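PDB 2IG6: NimC/NimA family protein from Clostridium acetobutylicum, which binds flavin mononucleotide at the interface of a dimer and is probably an oxidoreductase of the pyridoxamine 5'-phosphate oxidase-like flavoprotein family. Local coordinates for residues L24-E29 against G82-G87; L35-N38 against P43-R46; A50-E53 against L58-V61; K67-M72 against V96-R101. One frame throughout, in Å; residues are numbered along the deposited sequence.

Contact 1. Residues L24-E29 against G82-G87; sequences LEFLKE and GMNKKG
Asn84 and Glu29 make the one direct hydrogen bond between helix segment 24-29 and segment 82-87, where strand 77-83 runs out into a turn. Asn84 ND2 donates to Glu29 OE1 over 3.0 Å, with an angle of 148° at the hydrogen. The two side chains lie alongside each other and point the same way, and carboxylate and amide are nearly coplanar, 16° apart. Glu29 reaches the amide with its chain extended beyond CG (chi2 173°). Asn84 ND2 also donates to Gln88 OE1, its strongest polar partner; the two acceptors together would fix the amide's rotation.

Water carries a second polar link: one molecule donates to Glu29 O at 2.7 Å and accepts from Lys85 N at 3.1 Å. Residues Asn84 to Gly87 form a type I beta turn, closed by the bond from Gly87 N to Asn84 O at 3.0 Å; a weak bond runs from Lys86 N to Asn84 OD1.

Phe26 packs its ring against polar groups: CE1 comes to 3.4 Å from Asn84 ND2, the side chains crossing at about a right angle, while Gly82 O lies at the ring edge, 4.1 Å from CE2. Ile90 of strand 89-98 also touches the Phe26 side chain.

The amide nitrogen of a buried asparagine is thus shared between a carboxylate and a glutamine oxygen, tying the C-terminal part of helix 13-30 to the turn leading into strand 89-98.

Contact 2. Residues L35-N38 against P43-R46; sequences LATN and PRVR. With FMN (flavin mononucleotide), chain D.
Arg46 curls back so that the edge of its guanidinium meets Thr37 and Leu35, its chain being bent twice, at chi2 (-75°) and chi3 (-69°), which turns the group along its own hairpin. Thr37 answers with OG1 placed between backbone N and carbonyl carbon, on the same face of the sheet.

Arg46 NH1 then donates twice: to Thr37 OG1 at 2.9 Å, close to the guanidinium plane, and to Leu35 O at 3.0 Å, from above the carbonyl plane. The other nitrogens serve the cofactor. Arg46 NH2 meets FMN O1P at 2.8 Å in an almost straight bond (174°), and Arg46 NE gives to FMN O5' at 3.0 Å. Gln71 of helix 67-74 bonds both Thr37 OG1 and Arg46 NH2, so the guanidinium is held from several directions.

Backbone pairing sets the register: Thr37 and Arg44 exchange two bonds, Thr37 N to Arg44 O and Arg44 N to Thr37 O, each 2.9 Å. On the other face Ala36 CB packs on Val45 CB, and Val45 N bonds Glu79 of the second subunit, which also pairs with Arg44.

The arrangement is an antiparallel beta hairpin whose arginine grips the phosphate end of FMN, part of the flavin site of this pyridoxamine 5'-phosphate oxidase-like fold.

Contact 3. Residues A50-E53 against L58-V61; sequences AVFE and LYIV. With FMN (flavin mononucleotide), chain D.
In the antiparallel beta hairpin of strands 52-54 and 57-63, the Phe52 ring carries Tyr59 CB on one face and Val61 CG1 at its edge. Tyr59 CB stands 3.5 Å from the ring centroid and 20° off the normal, a CH-pi contact over the face, and Phe52 CE1 meets Val61 CG1 at 3.8 Å in the ring plane. The two aromatic planes are nearly parallel (13°) but slid so far apart that they hardly overlap; the face of Phe52 is therefore covered by the methylene of Tyr59 more than by its ring.

Phe52 and Tyr59 are the hydrogen-bonded pair of the hairpin: Tyr59 N donates to Phe52 O at 2.8 Å, and Phe52 N returns a longer bond to Tyr59 O. Phe52 CG sits between the backbone N and the carbonyl carbon, which carries the ring across to the neighbouring strand. Val104, Ala108 and Ala111 of helix 102-111 also pack on Phe52.

Apolar contacts continue along the hairpin. Val51 CB approaches Leu58 CD1, Val51 CG1 approaches Ile60 CG2, and Ala50 CB lies 3.9 Å from Val61 CG2, beside the flavin.

At that end the backbone becomes part of the cofactor site. A water accepts from Val61 N at 2.8 Å and lies within hydrogen-bonding distance of both Ala50 O and FMN O4, so it joins the two segments to the pyrimidine side of the isoalloxazine. The protein also reads that edge directly, FMN N3 donating to Val61 O over 2.9 Å at 168°.

Contact 4. Residues K67-M72 against V96-R101; sequences KCFKQM and VANDDR. With FMN (flavin mononucleotide), chain D.
Phe69 and Asn98 cross at about a right angle, with ring and amide planes 89° apart. Asn98 OD1 lies at the edge of the ring, 3.6 Å from Phe69 CE1, so the carbonyl oxygen faces ring hydrogens instead of the pi cloud. Phe69 has CG anti to its backbone N (chi1 178°), which extends the ring from helix 67-74 toward the end of strand 89-98. The contact thus packs a helix, whose start binds the FMN phosphate, against a strand of the antiparallel sheet.

Met72, a selenomethionine, meets Val96 obliquely: its SE rests 3.9 Å from Val96 CG2, with CB and CG of Met72 near the same methyl. Leu129 and Ile60 also touch Met72. Beside this apolar patch a water bridges the backbones, donating to Met72 O and to Val96 O, each at 2.8 Å.

At the helix start, Cys68 N donates to FMN O3P at 2.9 Å. The phosphate therefore sits by the N-terminal end of the helix, whose dipole would favour it.

Near the strand's end, Asn98 ND2 bonds Asp100 OD1, and Asp99 OD1 accepts from Arg101 N in an Asx turn. Asp99 OD2 also bonds Tyr59 OH. Arg101 grips the carboxylate side-on, NE to Asp99 OD1 at 3.1 Å and NH2 to Asp99 OD2 at 2.9 Å, each oxygen using its syn lone pair.

How the contacts relate
Contacts 2, 3 and 4 surround one FMN: contact 2 and the helix of contact 4 hold its phosphate, and contact 3 the flavin edge. Gln71 OE1 joins contacts 2 and 4, 2.6 Å from Thr37 OG1 and 3.0 Å from Arg46 NH2. Contacts 3 and 4, with centres about 12 Å apart, meet at Tyr59 OH and Asp99 OD2, 2.6 Å from each other. Contact 1 stands aside, the side-chain position of Gly82 about 12 Å from the FMN, yet its Leu24 CD1 packs 3.7 Å from Leu58 CD1 of contact 3. All four reach the same antiparallel sheet, and Arg91 of the second subunit completes the FMN site.

Contact 1. Residues L24-E29 against G82-G87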
# COMPACT_ATOMS: atom_id res chain seq x y z
N LEU A 24 -5.14 -6.93 -14.63
CA LEU A 24 -3.96 -7.77 -14.80
C LEU A 24 -2.91 -7.01 -15.59
O LEU A 24 -1.75 -6.94 -15.19
CB LEU A 24 -4.35 -9.06 -15.54
CG LEU A 24 -3.22 -10.05 -15.83
CD1 LEU A 24 -2.68 -10.66 -14.53
CD2 LEU A 24 -3.72 -11.11 -16.77
N GLU A 25 -3.33 -6.43 -16.72
CA GLU A 25 -2.46 -5.65 -17.60
C GLU A 25 -1.81 -4.51 -16.83
O GLU A 25 -0.61 -4.31 -16.91
CB GLU A 25 -3.26 -5.08 -18.76
CG GLU A 25 -2.48 -4.21 -19.74
CD GLU A 25 -3.39 -3.60 -20.80
OE1 GLU A 25 -4.36 -2.91 -20.43
OE2 GLU A 25 -3.15 -3.84 -22.00
N PHE A 26 -2.64 -3.75 -16.10
CA PHE A 26 -2.13 -2.60 -15.39
C PHE A 26 -1.16 -3.00 -14.27
O PHE A 26 -0.10 -2.39 -14.11
CB PHE A 26 -3.26 -1.69 -14.86
CG PHE A 26 -2.73 -0.36 -14.38
CD1 PHE A 26 -2.56 0.68 -15.26
CD2 PHE A 26 -2.31 -0.21 -13.07
CE1 PHE A 26 -2.01 1.89 -14.83
CE2 PHE A 26 -1.77 0.99 -12.63
CZ PHE A 26 -1.62 2.03 -13.51
N LEU A 27 -1.51 -4.04 -13.51
CA LEU A 27 -0.63 -4.52 -12.44
C LEU A 27 0.71 -5.03 -12.98
O LEU A 27 1.74 -4.82 -12.35
CB LEU A 27 -1.31 -5.60 -11.59
CG LEU A 27 -2.42 -5.03 -10.67
CD1 LEU A 27 -3.20 -6.13 -9.97
CD2 LEU A 27 -1.86 -4.05 -9.65
N LYS A 28 0.68 -5.68 -14.15
CA LYS A 28 1.91 -6.01 -14.87
C LYS A 28 2.75 -4.78 -15.23
O LYS A 28 3.96 -4.82 -15.11
CB LYS A 28 1.60 -6.89 -16.09
CG LYS A 28 1.21 -8.28 -15.69
CD LYS A 28 1.00 -9.17 -16.89
CE LYS A 28 0.76 -10.59 -16.46
NZ LYS A 28 1.09 -11.49 -17.58
N GLU A 29 2.11 -3.69 -15.64
CA GLU A 29 2.81 -2.44 -15.92
C GLU A 29 3.46 -1.87 -14.66
O GLU A 29 4.54 -1.29 -14.73
CB GLU A 29 1.87 -1.36 -16.49
CG GLU A 29 1.31 -1.64 -17.86
CD GLU A 29 0.25 -0.61 -18.30
OE1 GLU A 29 0.28 0.54 -17.79
OE2 GLU A 29 -0.61 -0.95 -19.15
N GLY A 82 -0.86 0.63 -6.81
CA GLY A 82 0.41 0.62 -7.46
C GLY A 82 0.47 1.68 -8.54
O GLY A 82 -0.57 2.26 -8.87
N MSE A 83 1.67 1.96 -9.04
CA MSE A 83 1.91 3.03 -10.00
C MSE A 83 2.83 2.54 -11.13
O MSE A 83 3.76 1.77 -10.89
CB MSE A 83 2.55 4.23 -9.30
CG MSE A 83 2.78 5.43 -10.18
SE MSE A 83 3.66 6.87 -9.23
CE MSE A 83 2.19 7.18 -8.14
N ASN A 84 2.60 3.02 -12.34
CA ASN A 84 3.44 2.63 -13.47
C ASN A 84 4.44 3.75 -13.78
O ASN A 84 4.48 4.74 -13.08
CB ASN A 84 2.61 2.21 -14.67
CG ASN A 84 1.84 3.35 -15.32
OD1 ASN A 84 2.08 4.53 -15.05
ND2 ASN A 84 0.91 2.98 -16.21
N LYS A 85 5.24 3.59 -14.83
CA LYS A 85 6.35 4.53 -15.11
C LYS A 85 5.88 5.91 -15.54
O LYS A 85 6.59 6.90 -15.34
CB LYS A 85 7.30 3.92 -16.15
CG LYS A 85 8.03 2.71 -15.60
N LYS A 86 4.66 5.99 -16.06
CA LYS A 86 4.05 7.25 -16.45
C LYS A 86 3.38 7.97 -15.28
O LYS A 86 2.77 9.02 -15.47
CB LYS A 86 2.99 7.00 -17.54
CG LYS A 86 3.49 6.25 -18.77
N GLY A 87 3.42 7.40 -14.08
CA GLY A 87 2.75 8.03 -12.94
C GLY A 87 1.25 7.75 -12.83
O GLY A 87 0.56 8.33 -12.00
O HOH W 1 5.41 0.85 -16.20

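Contact 2. Residues L35-N38 against P43-R46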
# COMPACT_ATOMS: atom_id res chain seq x y z
N LEU A 35 -0.20 -4.52 -1.34
CA LEU A 35 -1.38 -5.24 -0.88
C LEU A 35 -1.69 -4.85 0.56
O LEU A 35 -0.83 -5.02 1.46
CB LEU A 35 -1.12 -6.74 -0.92
CG LEU A 35 -2.23 -7.60 -0.31
CD1 LEU A 35 -3.48 -7.48 -1.11
CD2 LEU A 35 -1.76 -9.05 -0.20
N ALA A 36 -2.86 -4.25 0.76
CA ALA A 36 -3.29 -3.86 2.09
C ALA A 36 -4.32 -4.84 2.64
O ALA A 36 -5.29 -5.20 1.96
CB ALA A 36 -3.85 -2.45 2.09
N THR A 37 -4.08 -5.28 3.88
CA THR A 37 -4.97 -6.11 4.66
C THR A 37 -5.20 -5.42 6.01
O THR A 37 -4.66 -4.35 6.27
CB THR A 37 -4.33 -7.49 4.94
OG1 THR A 37 -3.05 -7.28 5.55
CG2 THR A 37 -4.10 -8.24 3.67
N ASN A 38 -6.01 -6.06 6.85
CA ASN A 38 -6.24 -5.69 8.24
C ASN A 38 -5.72 -6.81 9.13
O ASN A 38 -5.84 -8.00 8.78
CB ASN A 38 -7.76 -5.62 8.53
CG ASN A 38 -8.32 -4.26 8.32
OD1 ASN A 38 -9.53 -4.09 8.19
ND2 ASN A 38 -7.46 -3.28 8.31
N PRO A 43 -4.22 -1.61 10.08
CA PRO A 43 -3.90 -1.82 8.67
C PRO A 43 -2.49 -2.33 8.51
O PRO A 43 -1.60 -1.96 9.27
CB PRO A 43 -4.03 -0.44 8.04
CG PRO A 43 -4.64 0.43 9.06
CD PRO A 43 -4.53 -0.20 10.39
N ARG A 44 -2.32 -3.18 7.51
CA ARG A 44 -1.03 -3.71 7.11
C ARG A 44 -0.88 -3.56 5.60
O ARG A 44 -1.85 -3.72 4.86
CB ARG A 44 -0.97 -5.19 7.45
CG ARG A 44 -1.05 -5.53 8.93
CD ARG A 44 0.12 -4.99 9.71
NE ARG A 44 0.15 -5.51 11.06
CZ ARG A 44 1.01 -5.11 11.99
NH1 ARG A 44 1.93 -4.22 11.70
NH2 ARG A 44 0.97 -5.64 13.21
N VAL A 45 0.34 -3.26 5.15
CA VAL A 45 0.66 -3.15 3.74
C VAL A 45 2.08 -3.59 3.47
O VAL A 45 2.99 -3.35 4.27
CB VAL A 45 0.38 -1.71 3.20
CG1 VAL A 45 1.20 -0.65 3.91
CG2 VAL A 45 0.59 -1.61 1.69
N ARG A 46 2.26 -4.23 2.32
CA ARG A 46 3.57 -4.75 1.92
C ARG A 46 3.61 -4.87 0.41
O ARG A 46 2.55 -4.97 -0.21
CB ARG A 46 3.86 -6.10 2.58
CG ARG A 46 3.20 -7.31 1.94
CD ARG A 46 1.72 -7.35 2.27
NE ARG A 46 1.50 -7.67 3.68
CZ ARG A 46 0.37 -7.49 4.36
NH1 ARG A 46 -0.70 -6.93 3.81
NH2 ARG A 46 0.30 -7.90 5.60
N1 FMN D . 5.21 -11.82 -0.88
C2 FMN D . 4.16 -12.63 -1.30
O2 FMN D . 3.66 -13.39 -0.48
N3 FMN D . 3.69 -12.55 -2.59
C4 FMN D . 4.28 -11.72 -3.52
O4 FMN D . 3.75 -11.52 -4.62
C4A FMN D . 5.34 -10.90 -3.11
N5 FMN D . 5.96 -10.06 -4.02
C5A FMN D . 6.98 -9.23 -3.59
C6 FMN D . 7.58 -8.36 -4.49
C7 FMN D . 8.61 -7.53 -4.07
C7M FMN D . 9.27 -6.66 -5.08
C8 FMN D . 9.04 -7.58 -2.74
C8M FMN D . 10.02 -6.59 -2.19
C9 FMN D . 8.47 -8.46 -1.84
C9A FMN D . 7.41 -9.29 -2.26
N10 FMN D . 6.82 -10.16 -1.36
C10 FMN D . 5.78 -10.97 -1.80
C1' FMN D . 7.31 -10.37 0.04
C2' FMN D . 6.43 -9.63 1.05
O2' FMN D . 6.48 -8.21 0.86
C3' FMN D . 6.90 -10.01 2.44
O3' FMN D . 6.96 -11.43 2.59
C4' FMN D . 6.02 -9.40 3.53
O4' FMN D . 6.75 -9.46 4.74
C5' FMN D . 4.72 -10.19 3.72
O5' FMN D . 3.76 -9.49 4.51
P FMN D . 3.64 -9.84 6.07
O1P FMN D . 2.59 -9.01 6.70
O2P FMN D . 4.99 -9.57 6.69
O3P FMN D . 3.32 -11.31 6.24

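Contact 3. Residues A50-E53 against L58-V61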
# COMPACT_ATOMS: atom_id res chain seq x y z
N ALA A 50 3.55 -10.59 -8.08
CA ALA A 50 3.26 -11.70 -9.00
C ALA A 50 1.77 -11.67 -9.18
O ALA A 50 1.03 -11.54 -8.20
CB ALA A 50 3.72 -13.03 -8.42
N VAL A 51 1.34 -11.67 -10.42
CA VAL A 51 -0.07 -11.82 -10.74
C VAL A 51 -0.17 -12.70 -11.96
O VAL A 51 0.72 -12.71 -12.82
CB VAL A 51 -0.81 -10.46 -11.04
CG1 VAL A 51 -0.99 -9.68 -9.78
CG2 VAL A 51 -0.07 -9.64 -12.10
N PHE A 52 -1.25 -13.45 -12.03
CA PHE A 52 -1.54 -14.25 -13.21
C PHE A 52 -3.05 -14.44 -13.28
O PHE A 52 -3.77 -14.12 -12.32
CB PHE A 52 -0.80 -15.60 -13.17
CG PHE A 52 -1.27 -16.53 -12.09
CD1 PHE A 52 -0.77 -16.43 -10.80
CD2 PHE A 52 -2.22 -17.51 -12.36
CE1 PHE A 52 -1.21 -17.27 -9.80
CE2 PHE A 52 -2.65 -18.37 -11.36
CZ PHE A 52 -2.14 -18.24 -10.08
N GLU A 53 -3.52 -14.91 -14.44
CA GLU A 53 -4.92 -15.21 -14.63
C GLU A 53 -5.15 -16.71 -14.79
O GLU A 53 -4.31 -17.43 -15.37
CB GLU A 53 -5.48 -14.47 -15.84
CG GLU A 53 -5.07 -15.04 -17.18
CD GLU A 53 -5.71 -14.32 -18.35
OE1 GLU A 53 -6.94 -14.49 -18.56
OE2 GLU A 53 -4.98 -13.60 -19.07
N LEU A 58 -8.37 -13.19 -11.44
CA LEU A 58 -7.10 -12.57 -11.13
C LEU A 58 -6.53 -13.17 -9.85
O LEU A 58 -7.15 -13.08 -8.77
CB LEU A 58 -7.28 -11.06 -10.98
CG LEU A 58 -6.02 -10.29 -10.59
CD1 LEU A 58 -4.99 -10.31 -11.71
CD2 LEU A 58 -6.35 -8.87 -10.17
N TYR A 59 -5.33 -13.75 -9.97
CA TYR A 59 -4.66 -14.39 -8.84
C TYR A 59 -3.42 -13.63 -8.38
O TYR A 59 -2.72 -13.02 -9.20
CB TYR A 59 -4.19 -15.80 -9.23
CG TYR A 59 -5.28 -16.84 -9.24
CD1 TYR A 59 -6.14 -16.95 -10.32
CD2 TYR A 59 -5.44 -17.73 -8.16
CE1 TYR A 59 -7.14 -17.92 -10.34
CE2 TYR A 59 -6.44 -18.67 -8.17
CZ TYR A 59 -7.28 -18.76 -9.27
OH TYR A 59 -8.26 -19.73 -9.30
N ILE A 60 -3.18 -13.69 -7.07
CA ILE A 60 -1.95 -13.30 -6.41
C ILE A 60 -1.41 -14.54 -5.71
O ILE A 60 -2.11 -15.55 -5.61
CB ILE A 60 -2.18 -12.14 -5.41
CG1 ILE A 60 -3.21 -12.51 -4.33
CG2 ILE A 60 -2.64 -10.92 -6.19
CD1 ILE A 60 -3.37 -11.52 -3.20
N VAL A 61 -0.16 -14.48 -5.26
CA VAL A 61 0.44 -15.63 -4.62
C VAL A 61 0.97 -15.22 -3.26
O VAL A 61 1.30 -14.05 -3.02
CB VAL A 61 1.56 -16.30 -5.50
CG1 VAL A 61 1.07 -16.55 -6.91
CG2 VAL A 61 2.82 -15.47 -5.53
N1 FMN D . 5.21 -11.82 -0.88
C2 FMN D . 4.16 -12.63 -1.30
O2 FMN D . 3.66 -13.39 -0.48
N3 FMN D . 3.69 -12.55 -2.59
C4 FMN D . 4.28 -11.72 -3.52
O4 FMN D . 3.75 -11.52 -4.62
C4A FMN D . 5.34 -10.90 -3.11
N5 FMN D . 5.96 -10.06 -4.02
C5A FMN D . 6.98 -9.23 -3.59
C6 FMN D . 7.58 -8.36 -4.49
C7 FMN D . 8.61 -7.53 -4.07
C7M FMN D . 9.27 -6.66 -5.08
C8 FMN D . 9.04 -7.58 -2.74
C8M FMN D . 10.02 -6.59 -2.19
C9 FMN D . 8.47 -8.46 -1.84
C9A FMN D . 7.41 -9.29 -2.26
N10 FMN D . 6.82 -10.16 -1.36
C10 FMN D . 5.78 -10.97 -1.80
C1' FMN D . 7.31 -10.37 0.04
C2' FMN D . 6.43 -9.63 1.05
O2' FMN D . 6.48 -8.21 0.86
C3' FMN D . 6.90 -10.01 2.44
O3' FMN D . 6.96 -11.43 2.59
C4' FMN D . 6.02 -9.40 3.53
O4' FMN D . 6.75 -9.46 4.74
C5' FMN D . 4.72 -10.19 3.72
O5' FMN D . 3.76 -9.49 4.51
P FMN D . 3.64 -9.84 6.07
O1P FMN D . 2.59 -9.01 6.70
O2P FMN D . 4.99 -9.57 6.69
O3P FMN D . 3.32 -11.31 6.24
O HOH W 2 1.27 -12.05 -5.66

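Contact 4. Residues K67-M72 against V96-R101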
# COMPACT_ATOMS: atom_id res chain seq x y z
N LYS A 67 2.05 -13.87 7.89
CA LYS A 67 1.00 -13.06 8.50
C LYS A 67 0.02 -12.51 7.46
O LYS A 67 -1.19 -12.49 7.69
CB LYS A 67 1.62 -11.88 9.32
CG LYS A 67 2.36 -12.33 10.57
CD LYS A 67 2.99 -11.15 11.35
N CYS A 68 0.52 -12.09 6.31
CA CYS A 68 -0.34 -11.53 5.28
C CYS A 68 -1.39 -12.55 4.82
O CYS A 68 -2.55 -12.20 4.64
CB CYS A 68 0.45 -10.96 4.09
SG CYS A 68 1.47 -12.13 3.15
N PHE A 69 -0.98 -13.80 4.65
CA PHE A 69 -1.91 -14.86 4.26
C PHE A 69 -2.96 -15.07 5.35
O PHE A 69 -4.16 -15.12 5.08
CB PHE A 69 -1.16 -16.17 4.05
CG PHE A 69 -2.05 -17.32 3.69
CD1 PHE A 69 -2.46 -17.50 2.38
CD2 PHE A 69 -2.51 -18.19 4.64
CE1 PHE A 69 -3.30 -18.53 2.05
CE2 PHE A 69 -3.37 -19.24 4.31
CZ PHE A 69 -3.76 -19.40 3.01
N LYS A 70 -2.51 -15.19 6.59
CA LYS A 70 -3.43 -15.44 7.70
C LYS A 70 -4.43 -14.29 7.82
O LYS A 70 -5.62 -14.50 8.10
CB LYS A 70 -2.64 -15.62 9.00
CG LYS A 70 -1.78 -16.88 8.99
CD LYS A 70 -0.69 -16.90 10.06
CE LYS A 70 0.04 -18.25 10.03
NZ LYS A 70 1.16 -18.34 11.00
N GLN A 71 -3.96 -13.07 7.57
CA GLN A 71 -4.85 -11.89 7.58
C GLN A 71 -5.92 -11.99 6.50
O GLN A 71 -7.07 -11.62 6.74
CB GLN A 71 -4.03 -10.61 7.43
CG GLN A 71 -3.21 -10.31 8.70
CD GLN A 71 -2.04 -9.40 8.47
OE1 GLN A 71 -1.95 -8.70 7.46
NE2 GLN A 71 -1.10 -9.40 9.43
N MSE A 72 -5.55 -12.50 5.32
CA MSE A 72 -6.50 -12.58 4.19
C MSE A 72 -7.54 -13.67 4.42
O MSE A 72 -8.67 -13.57 3.92
CB MSE A 72 -5.77 -12.83 2.88
CG MSE A 72 -5.02 -11.58 2.39
SE MSE A 72 -4.24 -11.86 0.65
CE MSE A 72 -2.86 -12.94 1.04
N VAL A 96 -10.62 -11.67 -1.49
CA VAL A 96 -9.83 -12.78 -2.01
C VAL A 96 -10.24 -14.08 -1.36
O VAL A 96 -10.74 -14.09 -0.23
CB VAL A 96 -8.31 -12.52 -1.85
CG1 VAL A 96 -7.90 -11.29 -2.66
CG2 VAL A 96 -7.94 -12.31 -0.40
N ALA A 97 -10.05 -15.18 -2.10
CA ALA A 97 -10.28 -16.52 -1.62
C ALA A 97 -9.05 -17.35 -1.94
O ALA A 97 -8.50 -17.26 -3.02
CB ALA A 97 -11.50 -17.11 -2.28
N ASN A 98 -8.61 -18.14 -0.97
CA ASN A 98 -7.57 -19.12 -1.20
C ASN A 98 -8.08 -20.27 -2.09
O ASN A 98 -9.13 -20.80 -1.86
CB ASN A 98 -7.12 -19.69 0.15
CG ASN A 98 -5.99 -20.66 0.01
OD1 ASN A 98 -4.98 -20.33 -0.59
ND2 ASN A 98 -6.20 -21.89 0.47
N ASP A 99 -7.31 -20.64 -3.11
CA ASP A 99 -7.70 -21.73 -4.04
C ASP A 99 -6.73 -22.89 -3.80
O ASP A 99 -5.55 -22.79 -4.11
CB ASP A 99 -7.61 -21.21 -5.49
CG ASP A 99 -8.16 -22.18 -6.51
OD1 ASP A 99 -8.29 -23.37 -6.20
OD2 ASP A 99 -8.45 -21.76 -7.65
N ASP A 100 -7.23 -23.97 -3.22
CA ASP A 100 -6.39 -25.11 -2.82
C ASP A 100 -6.13 -26.14 -3.92
O ASP A 100 -5.56 -27.17 -3.64
CB ASP A 100 -7.06 -25.85 -1.65
CG ASP A 100 -6.69 -25.28 -0.29
OD1 ASP A 100 -5.62 -24.64 -0.16
OD2 ASP A 100 -7.46 -25.54 0.67
N ARG A 101 -6.60 -25.90 -5.14
CA ARG A 101 -6.41 -26.84 -6.24
C ARG A 101 -4.97 -26.92 -6.68
O ARG A 101 -4.35 -25.91 -7.02
CB ARG A 101 -7.25 -26.43 -7.44
CG ARG A 101 -8.73 -26.56 -7.23
CD ARG A 101 -9.45 -26.18 -8.51
NE ARG A 101 -9.30 -24.77 -8.81
CZ ARG A 101 -9.73 -24.19 -9.92
NH1 ARG A 101 -10.34 -24.90 -10.86
NH2 ARG A 101 -9.55 -22.89 -10.09
N1 FMN D . 5.21 -11.82 -0.88
C2 FMN D . 4.16 -12.63 -1.30
O2 FMN D . 3.66 -13.39 -0.48
N3 FMN D . 3.69 -12.55 -2.59
C4 FMN D . 4.28 -11.72 -3.52
O4 FMN D . 3.75 -11.52 -4.62
C4A FMN D . 5.34 -10.90 -3.11
N5 FMN D . 5.96 -10.06 -4.02
C5A FMN D . 6.98 -9.23 -3.59
C6 FMN D . 7.58 -8.36 -4.49
C7 FMN D . 8.61 -7.53 -4.07
C7M FMN D . 9.27 -6.66 -5.08
C8 FMN D . 9.04 -7.58 -2.74
C8M FMN D . 10.02 -6.59 -2.19
C9 FMN D . 8.47 -8.46 -1.84
C9A FMN D . 7.41 -9.29 -2.26
N10 FMN D . 6.82 -10.16 -1.36
C10 FMN D . 5.78 -10.97 -1.80
C1' FMN D . 7.31 -10.37 0.04
C2' FMN D . 6.43 -9.63 1.05
O2' FMN D . 6.48 -8.21 0.86
C3' FMN D . 6.90 -10.01 2.44
O3' FMN D . 6.96 -11.43 2.59
C4' FMN D . 6.02 -9.40 3.53
O4' FMN D . 6.75 -9.46 4.74
C5' FMN D . 4.72 -10.19 3.72
O5' FMN D . 3.76 -9.49 4.51
P FMN D . 3.64 -9.84 6.07
O1P FMN D . 2.59 -9.01 6.70
O2P FMN D . 4.99 -9.57 6.69
O3P FMN D . 3.32 -11.31 6.24
O HOH W 3 -9.92 -15.26 2.13